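Local coordinates for AAEL008620-PA odorant-binding protein (Aedes aegypti, PDB 5V13), which binds juvenile hormone III, as a hemolymph member of the odorant-binding protein family in the mosquito Aedes aegypti, at residues G161-G166 against A266-L271; Q167-F172 against G199-T204; V88-S93 against R142-D147. All blocks are in the same frame, centred on the assembly; numbering follows the deposited sequence.

Contacts 1 and 2 belong together, their centres 11 Å apart: Tyr268 OH of contact 1 packs against Phe169 CE2 of contact 2 at 3.4 Å, and Lys163 CD lies 3.5 Å from Phe169 CD2. Along the chain, both segments of contact 2 fall between the two segments of contact 1, and both contacts reach the second subunit. Contact 3 stands apart, its centre 19 Å from that of contact 1 and 23 Å from that of contact 2. Juvenile hormone relates contacts 1 and 3: Phe269 touches the ester methyl, and the side chain of Phe144 comes within about 4 Å of the ligand. In contact 2 the side chain of Arg201 is about 14 Å from the bound JH3.

Contact 1 (G161-G166 against A266-L271); sequences GVKQIG and AFYFDL. With JH3 (methyl (2E,6E)-9-[(2R)-3,3-dimethyloxiran-2-yl]-3,7-dimethylnona-2,6-dienoate), chain E.
Gly166 and Ala266 hold two loops together through one backbone hydrogen bond, Gly166 N to Ala266 O at 2.8 Å. It is bent, with an N-H...O angle of 136°, and the nitrogen sits above the carbonyl plane. Just beyond it the Phe267 ring lays a face over Gly166, whose CA is 3.8 Å from the ring centroid in a CH-pi contact displaced toward the rim. Phe267 CE1 is the ring atom nearest to Gly166 CA, at 3.4 Å. With no side chain at Gly166 the ring can come this close to the backbone; the positive phi of this residue also suits glycine. Ile165 packs alongside, its CG2 4.2 Å from Phe267 CD1.

Lys163 also reaches the second loop. Its chain sets off extended, then turns twice, at chi3 (78°) and chi4 (70°), and so curls its ammonium group back over its own loop. Lys163 NZ bonds to Gln164 O at 3.2 Å and also to the carbonyls of Thr265 and Gln167, so three backbone oxygens surround the ammonium group of this buried lysine. The curl brings Lys163 CE to within 3.4 Å of Tyr268 OH, a hydroxyl hydrogen-bonded to Glu27. One residue further along the chain, Phe269 meets the hormone, its CE1 lying 3.6 Å from JH3 CM, while Leu271 CD1 sits over a face of the same ring.

Helix 26-38 borders Tyr268 and Phe269 through Leu30, helix 169-177 backs Lys163 with Phe169 and Phe172, and helix 151-158 receives Ile165 on Ile151 and Tyr155.

Contact 2 (Q167-F172 against G199-T204); sequences QMFVDF and GFRWIT
Phe169 lies flat against Gly199 where two helices of this mainly helical fold of the odorant-binding protein family meet, the start of helix 169-177 on the C-terminal end of helix 190-199. The disulfide Cys173-Cys195 joins the same two helices. The central interaction is a CH-pi contact. Gly199 CA stands over the middle of the Phe169 ring, 3.6 Å from its centroid and only 13° off the ring normal. Because glycine has no side chain, the whole face of the ring can settle on the helix backbone.

Phe200 points its CB past the other segment rather than at it, but its ring swings back so that CE1 reaches Phe169 CB at 4.0 Å. Val170 CG2 adds a looser touch to Phe200 CZ at 4.4 Å. No hydrogen bond crosses between the two segments; all of this is apolar packing in a buried place, bordered on the Phe200 side by Ile258 of helix 251-264.

Arg201, with positive phi, is where the chain leaves the helix. Its side chain bends at chi2 (68°) and turns back toward that helix end, presenting the guanidinium edge-on to Phe169, with Arg201 NH1 3.9 Å from Phe169 CE2. The group has a salt bridge to Glu27 and a cation-pi contact with Tyr31. Within the guanidinium plane, Arg201 NH1 also donates to Gly199 O, at 2.9 Å with an N-H...O angle of 157°.

Contact 3 (V88-S93 against R142-D147); sequences VLQAES and RMFHGD
A Schellman motif ends helix 137-143, and the residues of that turn, Met143 to His145, receive Gln90 from the middle of helix 84-94 beside the hormone pocket. His145, with positive phi, is the C-prime residue, and its N bonds back to Arg142 O. Gln90 CG is anti to the backbone N and the chain then bends at chi2 (79°), which turns the amide along the helix end. From there Gln90 NE2 donates to Met143 O at 2.9 Å, almost straight at an N-H...O angle of 169°, with the oxygen lying in the amide plane.

The same side chain covers the Phe144 ring. Gln90 CG sits over one face, 3.8 Å from the Phe144 centroid and offset toward the rim, in a CH-pi contact. Gln90 CD is 3.5 Å from Phe144 CE1, and with amide and ring planes only 16° apart the amide lies nearly parallel to the ring, over its rim on the CE1 and CD1 side. Next to this, the Met143 chain runs extended beyond CG and carries its sulfur to Ala91, Met143 SD meeting Ala91 CB at 3.6 Å; Leu105 of helix 99-113 touches both residues. Phe144 in turn touches the juvenile hormone, and its carbonyl oxygen is bonded by Tyr33, itself a pocket residue.

Both ends of the Gln90 amide are thus used: NE2 on a carbonyl at the helix end, OE1 on the backbone N of Arg24. His145 NE2 bonds to the carbonyl of Arg24, so the two side chains share one neighbour. A bond at each end limits the rotation of the buried amide while it covers a face of a ring that touches the hormone.

Contact 1 (G161-G166 against A266-L271)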
loop_
_atom_site.group_PDB
_atom_site.type_symbol
_atom_site.label_atom_id
_atom_site.label_comp_id
_atom_site.label_asym_id
_atom_site.label_seq_id
_atom_site.Cartn_x
_atom_site.Cartn_y
_atom_site.Cartn_z
ATOM N N GLY B 161 -8.516 -3.496 -2.333
ATOM C CA GLY B 161 -9.785 -4.061 -1.910
ATOM C C GLY B 161 -10.177 -3.771 -0.473
ATOM O O GLY B 161 -11.290 -4.118 -0.070
ATOM N N VAL B 162 -9.287 -3.183 0.325
ATOM C CA VAL B 162 -9.589 -2.826 1.709
ATOM C C VAL B 162 -9.162 -1.386 1.929
ATOM O O VAL B 162 -8.182 -0.922 1.339
ATOM C CB VAL B 162 -8.880 -3.767 2.726
ATOM C CG1 VAL B 162 -7.375 -3.530 2.724
ATOM C CG2 VAL B 162 -9.437 -3.580 4.122
ATOM N N LYS B 163 -9.918 -0.662 2.756
ATOM C CA LYS B 163 -9.493 0.688 3.123
ATOM C C LYS B 163 -8.224 0.608 3.961
ATOM O O LYS B 163 -8.173 -0.109 4.964
ATOM C CB LYS B 163 -10.595 1.421 3.893
ATOM C CG LYS B 163 -10.276 2.891 4.204
ATOM C CD LYS B 163 -11.230 3.440 5.273
ATOM C CE LYS B 163 -10.822 2.973 6.678
ATOM N NZ LYS B 163 -9.561 3.624 7.118
ATOM N N GLN B 164 -7.192 1.340 3.550
ATOM C CA GLN B 164 -5.926 1.274 4.256
ATOM C C GLN B 164 -5.956 2.179 5.485
ATOM O O GLN B 164 -6.798 3.071 5.615
ATOM C CB GLN B 164 -4.770 1.677 3.336
ATOM C CG GLN B 164 -4.649 0.805 2.066
ATOM C CD GLN B 164 -3.967 -0.532 2.311
ATOM O OE1 GLN B 164 -2.985 -0.616 3.059
ATOM N NE2 GLN B 164 -4.487 -1.598 1.675
ATOM N N ILE B 165 -5.018 1.930 6.396
ATOM C CA ILE B 165 -4.824 2.839 7.523
ATOM C C ILE B 165 -4.504 4.213 6.962
ATOM O O ILE B 165 -3.695 4.342 6.036
ATOM C CB ILE B 165 -3.696 2.326 8.434
ATOM C CG1 ILE B 165 -4.142 1.080 9.203
ATOM C CG2 ILE B 165 -3.219 3.433 9.415
ATOM C CD1 ILE B 165 -2.943 0.274 9.782
ATOM N N GLY B 166 -5.166 5.250 7.490
ATOM C CA GLY B 166 -4.939 6.603 7.010
ATOM C C GLY B 166 -5.702 6.994 5.751
ATOM O O GLY B 166 -5.685 8.176 5.378
ATOM N N ALA B 266 -10.216 8.043 8.503
ATOM C CA ALA B 266 -8.821 7.799 8.134
ATOM C C ALA B 266 -8.103 6.975 9.197
ATOM O O ALA B 266 -7.471 5.957 8.884
ATOM C CB ALA B 266 -8.091 9.127 7.902
ATOM N N PHE B 267 -8.194 7.395 10.464
ATOM C CA PHE B 267 -7.449 6.782 11.564
ATOM C C PHE B 267 -8.418 6.393 12.672
ATOM O O PHE B 267 -8.889 7.258 13.419
ATOM C CB PHE B 267 -6.385 7.736 12.110
ATOM C CG PHE B 267 -5.356 8.155 11.098
ATOM C CD1 PHE B 267 -4.328 7.298 10.742
ATOM C CD2 PHE B 267 -5.405 9.417 10.519
ATOM C CE1 PHE B 267 -3.362 7.690 9.818
ATOM C CE2 PHE B 267 -4.449 9.811 9.583
ATOM C CZ PHE B 267 -3.426 8.944 9.236
ATOM N N TYR B 268 -8.691 5.092 12.809
ATOM C CA TYR B 268 -9.627 4.636 13.835
ATOM C C TYR B 268 -9.085 4.891 15.240
ATOM O O TYR B 268 -9.850 5.228 16.157
ATOM C CB TYR B 268 -9.932 3.158 13.617
ATOM C CG TYR B 268 -10.777 2.907 12.385
ATOM C CD1 TYR B 268 -11.278 3.971 11.625
ATOM C CD2 TYR B 268 -11.102 1.626 12.000
ATOM C CE1 TYR B 268 -12.077 3.754 10.496
ATOM C CE2 TYR B 268 -11.893 1.397 10.869
ATOM C CZ TYR B 268 -12.385 2.460 10.126
ATOM O OH TYR B 268 -13.180 2.203 9.012
ATOM N N PHE B 269 -7.778 4.725 15.432
ATOM C CA PHE B 269 -7.079 5.345 16.558
ATOM C C PHE B 269 -5.668 5.695 16.102
ATOM O O PHE B 269 -5.248 5.344 14.998
ATOM C CB PHE B 269 -7.064 4.452 17.802
ATOM C CG PHE B 269 -6.046 3.347 17.764
ATOM C CD1 PHE B 269 -6.277 2.191 17.039
ATOM C CD2 PHE B 269 -4.877 3.450 18.493
ATOM C CE1 PHE B 269 -5.347 1.172 17.020
ATOM C CE2 PHE B 269 -3.944 2.441 18.486
ATOM C CZ PHE B 269 -4.174 1.294 17.753
ATOM N N ASP B 270 -4.939 6.407 16.954
ATOM C CA ASP B 270 -3.607 6.902 16.604
ATOM C C ASP B 270 -2.584 5.853 17.020
ATOM O O ASP B 270 -2.302 5.696 18.212
ATOM C CB ASP B 270 -3.363 8.244 17.282
ATOM C CG ASP B 270 -1.960 8.795 17.046
ATOM O OD1 ASP B 270 -1.177 8.231 16.246
ATOM O OD2 ASP B 270 -1.639 9.806 17.694
ATOM N N LEU B 271 -2.017 5.136 16.038
ATOM C CA LEU B 271 -1.079 4.062 16.357
ATOM C C LEU B 271 0.196 4.575 17.020
ATOM O O LEU B 271 0.990 3.763 17.514
ATOM C CB LEU B 271 -0.729 3.257 15.091
ATOM C CG LEU B 271 -1.499 1.964 14.778
ATOM C CD1 LEU B 271 -2.979 2.222 14.541
ATOM C CD2 LEU B 271 -0.900 1.240 13.570
HETATM C C1 JH3 E . -7.306 -3.197 20.154
HETATM O O2 JH3 E . -6.212 -3.436 19.676
HETATM O O1 JH3 E . -7.775 -1.836 20.120
HETATM C CM JH3 E . -6.977 -0.852 19.459
HETATM C C2 JH3 E . -8.197 -4.212 20.746
HETATM C C3 JH3 E . -7.953 -5.516 20.898
HETATM C "C3'" JH3 E . -6.675 -6.189 20.480
HETATM C C4 JH3 E . -9.058 -6.339 21.517
HETATM C C5 JH3 E . -9.197 -7.649 20.747
HETATM C C6 JH3 E . -10.548 -8.261 21.040
HETATM C C7 JH3 E . -10.736 -9.205 21.973
HETATM C "C7'" JH3 E . -9.593 -9.688 22.825
HETATM C C8 JH3 E . -12.141 -9.754 22.171
HETATM C C9 JH3 E . -12.233 -11.254 21.842
HETATM C CA JH3 E . -11.635 -11.593 20.479
HETATM O O3 JH3 E . -11.865 -12.963 20.080
HETATM C CB JH3 E . -12.645 -11.979 19.399
HETATM C "CB'" JH3 E . -12.192 -11.573 17.992
HETATM C CC JH3 E . -14.128 -12.055 19.731
#

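Contact 2 (Q167-F172 against G199-T204)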
loop_
_atom_site.group_PDB
_atom_site.type_symbol
_atom_site.label_atom_id
_atom_site.label_comp_id
_atom_site.label_asym_id
_atom_site.label_seq_id
_atom_site.Cartn_x
_atom_site.Cartn_y
_atom_site.Cartn_z
ATOM N N GLN B 167 -6.348 6.051 5.074
ATOM C CA GLN B 167 -7.183 6.349 3.910
ATOM C C GLN B 167 -8.617 6.633 4.342
ATOM O O GLN B 167 -9.160 5.940 5.209
ATOM C CB GLN B 167 -7.182 5.175 2.925
ATOM C CG GLN B 167 -7.950 5.466 1.616
ATOM C CD GLN B 167 -7.926 4.284 0.652
ATOM O OE1 GLN B 167 -7.679 3.157 1.065
ATOM N NE2 GLN B 167 -8.194 4.540 -0.629
ATOM N N MET B 168 -9.231 7.650 3.737
ATOM C CA MET B 168 -10.621 7.956 4.058
ATOM C C MET B 168 -11.551 7.100 3.211
ATOM O O MET B 168 -11.201 6.681 2.108
ATOM C CB MET B 168 -10.938 9.434 3.823
ATOM C CG MET B 168 -10.120 10.374 4.686
ATOM S SD MET B 168 -10.505 12.123 4.399
ATOM C CE MET B 168 -8.988 12.910 4.912
ATOM N N PHE B 169 -12.764 6.876 3.726
ATOM C CA PHE B 169 -13.676 5.962 3.056
ATOM C C PHE B 169 -14.193 6.518 1.735
ATOM O O PHE B 169 -14.400 5.752 0.788
ATOM C CB PHE B 169 -14.840 5.577 3.975
ATOM C CG PHE B 169 -14.822 4.116 4.344
ATOM C CD1 PHE B 169 -14.826 3.146 3.350
ATOM C CD2 PHE B 169 -14.741 3.712 5.665
ATOM C CE1 PHE B 169 -14.764 1.796 3.666
ATOM C CE2 PHE B 169 -14.677 2.367 5.986
ATOM C CZ PHE B 169 -14.685 1.409 4.984
ATOM N N VAL B 170 -14.427 7.827 1.636
ATOM C CA VAL B 170 -14.933 8.329 0.357
ATOM C C VAL B 170 -13.915 8.076 -0.753
ATOM O O VAL B 170 -14.269 7.588 -1.835
ATOM C CB VAL B 170 -15.317 9.815 0.452
ATOM C CG1 VAL B 170 -15.617 10.366 -0.961
ATOM C CG2 VAL B 170 -16.531 9.967 1.329
ATOM N N ASP B 171 -12.636 8.360 -0.483
ATOM C CA ASP B 171 -11.569 8.095 -1.451
ATOM C C ASP B 171 -11.532 6.626 -1.849
ATOM O O ASP B 171 -11.382 6.292 -3.034
ATOM C CB ASP B 171 -10.213 8.507 -0.870
ATOM C CG ASP B 171 -9.049 8.220 -1.830
ATOM O OD1 ASP B 171 -8.922 8.941 -2.839
ATOM O OD2 ASP B 171 -8.264 7.279 -1.584
ATOM N N PHE B 172 -11.606 5.734 -0.858
ATOM C CA PHE B 172 -11.639 4.300 -1.137
ATOM C C PHE B 172 -12.808 3.947 -2.048
ATOM O O PHE B 172 -12.658 3.186 -3.013
ATOM C CB PHE B 172 -11.721 3.535 0.189
ATOM C CG PHE B 172 -11.970 2.076 0.030
ATOM C CD1 PHE B 172 -10.910 1.197 -0.175
ATOM C CD2 PHE B 172 -13.260 1.566 0.091
ATOM C CE1 PHE B 172 -11.146 -0.159 -0.338
ATOM C CE2 PHE B 172 -13.494 0.214 -0.064
ATOM C CZ PHE B 172 -12.428 -0.648 -0.281
ATOM N N GLY B 199 -19.385 1.693 4.681
ATOM C CA GLY B 199 -18.176 2.064 5.401
ATOM C C GLY B 199 -18.466 2.911 6.629
ATOM O O GLY B 199 -17.823 2.750 7.672
ATOM N N PHE B 200 -19.429 3.835 6.518
ATOM C CA PHE B 200 -19.879 4.640 7.651
ATOM C C PHE B 200 -20.730 3.838 8.637
ATOM O O PHE B 200 -21.041 4.350 9.721
ATOM C CB PHE B 200 -20.706 5.849 7.158
ATOM C CG PHE B 200 -19.896 6.939 6.454
ATOM C CD1 PHE B 200 -18.531 6.799 6.237
ATOM C CD2 PHE B 200 -20.525 8.116 6.024
ATOM C CE1 PHE B 200 -17.789 7.808 5.592
ATOM C CE2 PHE B 200 -19.800 9.134 5.374
ATOM C CZ PHE B 200 -18.430 8.980 5.158
ATOM N N ARG B 201 -21.131 2.615 8.273
ATOM C CA ARG B 201 -22.129 1.829 9.013
ATOM C C ARG B 201 -23.475 2.548 9.121
ATOM O O ARG B 201 -24.256 2.294 10.049
ATOM C CB ARG B 201 -21.619 1.422 10.403
ATOM C CG ARG B 201 -20.704 0.175 10.412
ATOM C CD ARG B 201 -19.341 0.432 9.721
ATOM N NE ARG B 201 -18.398 -0.689 9.881
ATOM C CZ ARG B 201 -17.167 -0.725 9.365
ATOM N NH1 ARG B 201 -16.697 0.303 8.646
ATOM N NH2 ARG B 201 -16.393 -1.789 9.575
ATOM N N TRP B 202 -23.771 3.441 8.165
ATOM C CA TRP B 202 -25.139 3.940 8.012
ATOM C C TRP B 202 -26.056 2.857 7.450
ATOM O O TRP B 202 -27.255 2.836 7.749
ATOM C CB TRP B 202 -25.180 5.165 7.095
ATOM C CG TRP B 202 -24.569 6.404 7.646
ATOM C CD1 TRP B 202 -23.860 6.526 8.799
ATOM C CD2 TRP B 202 -24.638 7.719 7.074
ATOM N NE1 TRP B 202 -23.461 7.826 8.973
ATOM C CE2 TRP B 202 -23.934 8.583 7.934
ATOM C CE3 TRP B 202 -25.220 8.245 5.916
ATOM C CZ2 TRP B 202 -23.794 9.945 7.679
ATOM C CZ3 TRP B 202 -25.080 9.611 5.659
ATOM C CH2 TRP B 202 -24.381 10.442 6.540
ATOM N N ILE B 203 -25.510 1.970 6.626
ATOM C CA ILE B 203 -26.182 0.752 6.182
ATOM C C ILE B 203 -25.404 -0.422 6.754
ATOM O O ILE B 203 -24.179 -0.492 6.596
ATOM C CB ILE B 203 -26.266 0.670 4.649
ATOM C CG1 ILE B 203 -27.226 1.739 4.123
ATOM C CG2 ILE B 203 -26.713 -0.743 4.202
ATOM C CD1 ILE B 203 -27.353 1.765 2.604
ATOM N N THR B 204 -26.107 -1.325 7.437
ATOM C CA THR B 204 -25.428 -2.400 8.139
ATOM C C THR B 204 -25.003 -3.479 7.159
ATOM O O THR B 204 -25.392 -3.489 5.984
ATOM C CB THR B 204 -26.334 -3.005 9.210
ATOM O OG1 THR B 204 -27.369 -3.760 8.573
ATOM C CG2 THR B 204 -26.971 -1.910 10.058
#

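Contact 3 (V88-S93 against R142-D147)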
loop_
_atom_site.group_PDB
_atom_site.type_symbol
_atom_site.label_atom_id
_atom_site.label_comp_id
_atom_site.label_asym_id
_atom_site.label_seq_id
_atom_site.Cartn_x
_atom_site.Cartn_y
_atom_site.Cartn_z
ATOM N N VAL B 88 -13.649 -20.853 11.235
ATOM C CA VAL B 88 -12.890 -21.712 10.325
ATOM C C VAL B 88 -12.497 -20.942 9.075
ATOM O O VAL B 88 -11.352 -21.018 8.602
ATOM C CB VAL B 88 -13.695 -22.976 9.971
ATOM C CG1 VAL B 88 -13.049 -23.712 8.774
ATOM C CG2 VAL B 88 -13.767 -23.902 11.165
ATOM N N LEU B 89 -13.447 -20.195 8.507
ATOM C CA LEU B 89 -13.151 -19.448 7.292
ATOM C C LEU B 89 -12.111 -18.369 7.560
ATOM O O LEU B 89 -11.235 -18.118 6.722
ATOM C CB LEU B 89 -14.443 -18.861 6.710
ATOM C CG LEU B 89 -14.397 -18.420 5.243
ATOM C CD1 LEU B 89 -14.301 -19.623 4.268
ATOM C CD2 LEU B 89 -15.583 -17.512 4.908
ATOM N N GLN B 90 -12.165 -17.744 8.744
ATOM C CA GLN B 90 -11.149 -16.762 9.111
ATOM C C GLN B 90 -9.771 -17.403 9.218
ATOM O O GLN B 90 -8.775 -16.830 8.756
ATOM C CB GLN B 90 -11.505 -16.089 10.439
ATOM C CG GLN B 90 -10.637 -14.871 10.789
ATOM C CD GLN B 90 -11.077 -13.615 10.038
ATOM O OE1 GLN B 90 -12.221 -13.511 9.605
ATOM N NE2 GLN B 90 -10.158 -12.660 9.870
ATOM N N ALA B 91 -9.691 -18.579 9.840
ATOM C CA ALA B 91 -8.400 -19.242 9.985
ATOM C C ALA B 91 -7.841 -19.668 8.634
ATOM O O ALA B 91 -6.636 -19.542 8.386
ATOM C CB ALA B 91 -8.526 -20.449 10.910
ATOM N N GLU B 92 -8.699 -20.162 7.745
ATOM C CA GLU B 92 -8.224 -20.573 6.425
ATOM C C GLU B 92 -7.644 -19.404 5.636
ATOM O O GLU B 92 -6.698 -19.583 4.859
ATOM C CB GLU B 92 -9.363 -21.237 5.654
ATOM C CG GLU B 92 -9.764 -22.588 6.231
ATOM C CD GLU B 92 -10.982 -23.212 5.547
ATOM O OE1 GLU B 92 -11.217 -24.429 5.738
ATOM O OE2 GLU B 92 -11.717 -22.489 4.842
ATOM N N SER B 93 -8.185 -18.202 5.826
ATOM C CA SER B 93 -7.708 -17.048 5.080
ATOM C C SER B 93 -6.453 -16.434 5.687
ATOM O O SER B 93 -5.596 -15.936 4.947
ATOM C CB SER B 93 -8.810 -15.987 4.983
ATOM O OG SER B 93 -8.316 -14.807 4.366
ATOM N N ARG B 142 -4.005 -14.236 16.004
ATOM C CA ARG B 142 -3.300 -13.991 14.754
ATOM C C ARG B 142 -4.266 -13.845 13.578
ATOM O O ARG B 142 -4.086 -12.960 12.734
ATOM C CB ARG B 142 -2.292 -15.114 14.518
ATOM C CG ARG B 142 -1.302 -14.784 13.446
ATOM C CD ARG B 142 0.031 -15.444 13.716
ATOM N NE ARG B 142 1.046 -14.842 12.865
ATOM C CZ ARG B 142 2.336 -15.142 12.911
ATOM N NH1 ARG B 142 2.786 -16.049 13.772
ATOM N NH2 ARG B 142 3.172 -14.526 12.089
ATOM N N MET B 143 -5.298 -14.701 13.499
ATOM C CA MET B 143 -6.159 -14.700 12.315
ATOM C C MET B 143 -7.090 -13.501 12.280
ATOM O O MET B 143 -7.622 -13.183 11.212
ATOM C CB MET B 143 -6.984 -15.998 12.236
ATOM C CG MET B 143 -8.078 -16.145 13.311
ATOM S SD MET B 143 -8.568 -17.890 13.415
ATOM C CE MET B 143 -10.163 -17.846 14.264
ATOM N N PHE B 144 -7.322 -12.849 13.422
ATOM C CA PHE B 144 -8.075 -11.602 13.494
ATOM C C PHE B 144 -7.157 -10.381 13.607
ATOM O O PHE B 144 -7.532 -9.372 14.214
ATOM C CB PHE B 144 -9.068 -11.646 14.660
ATOM C CG PHE B 144 -10.254 -12.539 14.411
ATOM C CD1 PHE B 144 -11.228 -12.176 13.481
ATOM C CD2 PHE B 144 -10.398 -13.735 15.103
ATOM C CE1 PHE B 144 -12.332 -12.997 13.238
ATOM C CE2 PHE B 144 -11.508 -14.564 14.879
ATOM C CZ PHE B 144 -12.475 -14.192 13.937
ATOM N N HIS B 145 -5.945 -10.476 13.054
ATOM C CA HIS B 145 -5.077 -9.327 12.789
ATOM C C HIS B 145 -4.489 -8.718 14.055
ATOM O O HIS B 145 -4.130 -7.534 14.074
ATOM C CB HIS B 145 -5.823 -8.281 11.963
ATOM C CG HIS B 145 -6.553 -8.886 10.806
ATOM N ND1 HIS B 145 -5.923 -9.692 9.882
ATOM C CD2 HIS B 145 -7.865 -8.874 10.468
ATOM C CE1 HIS B 145 -6.811 -10.126 9.004
ATOM N NE2 HIS B 145 -7.995 -9.637 9.332
ATOM N N GLY B 146 -4.326 -9.534 15.091
ATOM C CA GLY B 146 -3.739 -9.063 16.328
ATOM C C GLY B 146 -2.224 -8.985 16.346
ATOM O O GLY B 146 -1.674 -8.342 17.246
ATOM N N ASP B 147 -1.533 -9.608 15.387
ATOM C CA ASP B 147 -0.069 -9.705 15.387
ATOM C C ASP B 147 0.455 -8.866 14.227
ATOM O O ASP B 147 0.206 -9.191 13.060
ATOM C CB ASP B 147 0.356 -11.170 15.261
ATOM C CG ASP B 147 1.866 -11.390 15.376
ATOM O OD1 ASP B 147 2.666 -10.434 15.240
ATOM O OD2 ASP B 147 2.252 -12.565 15.593
#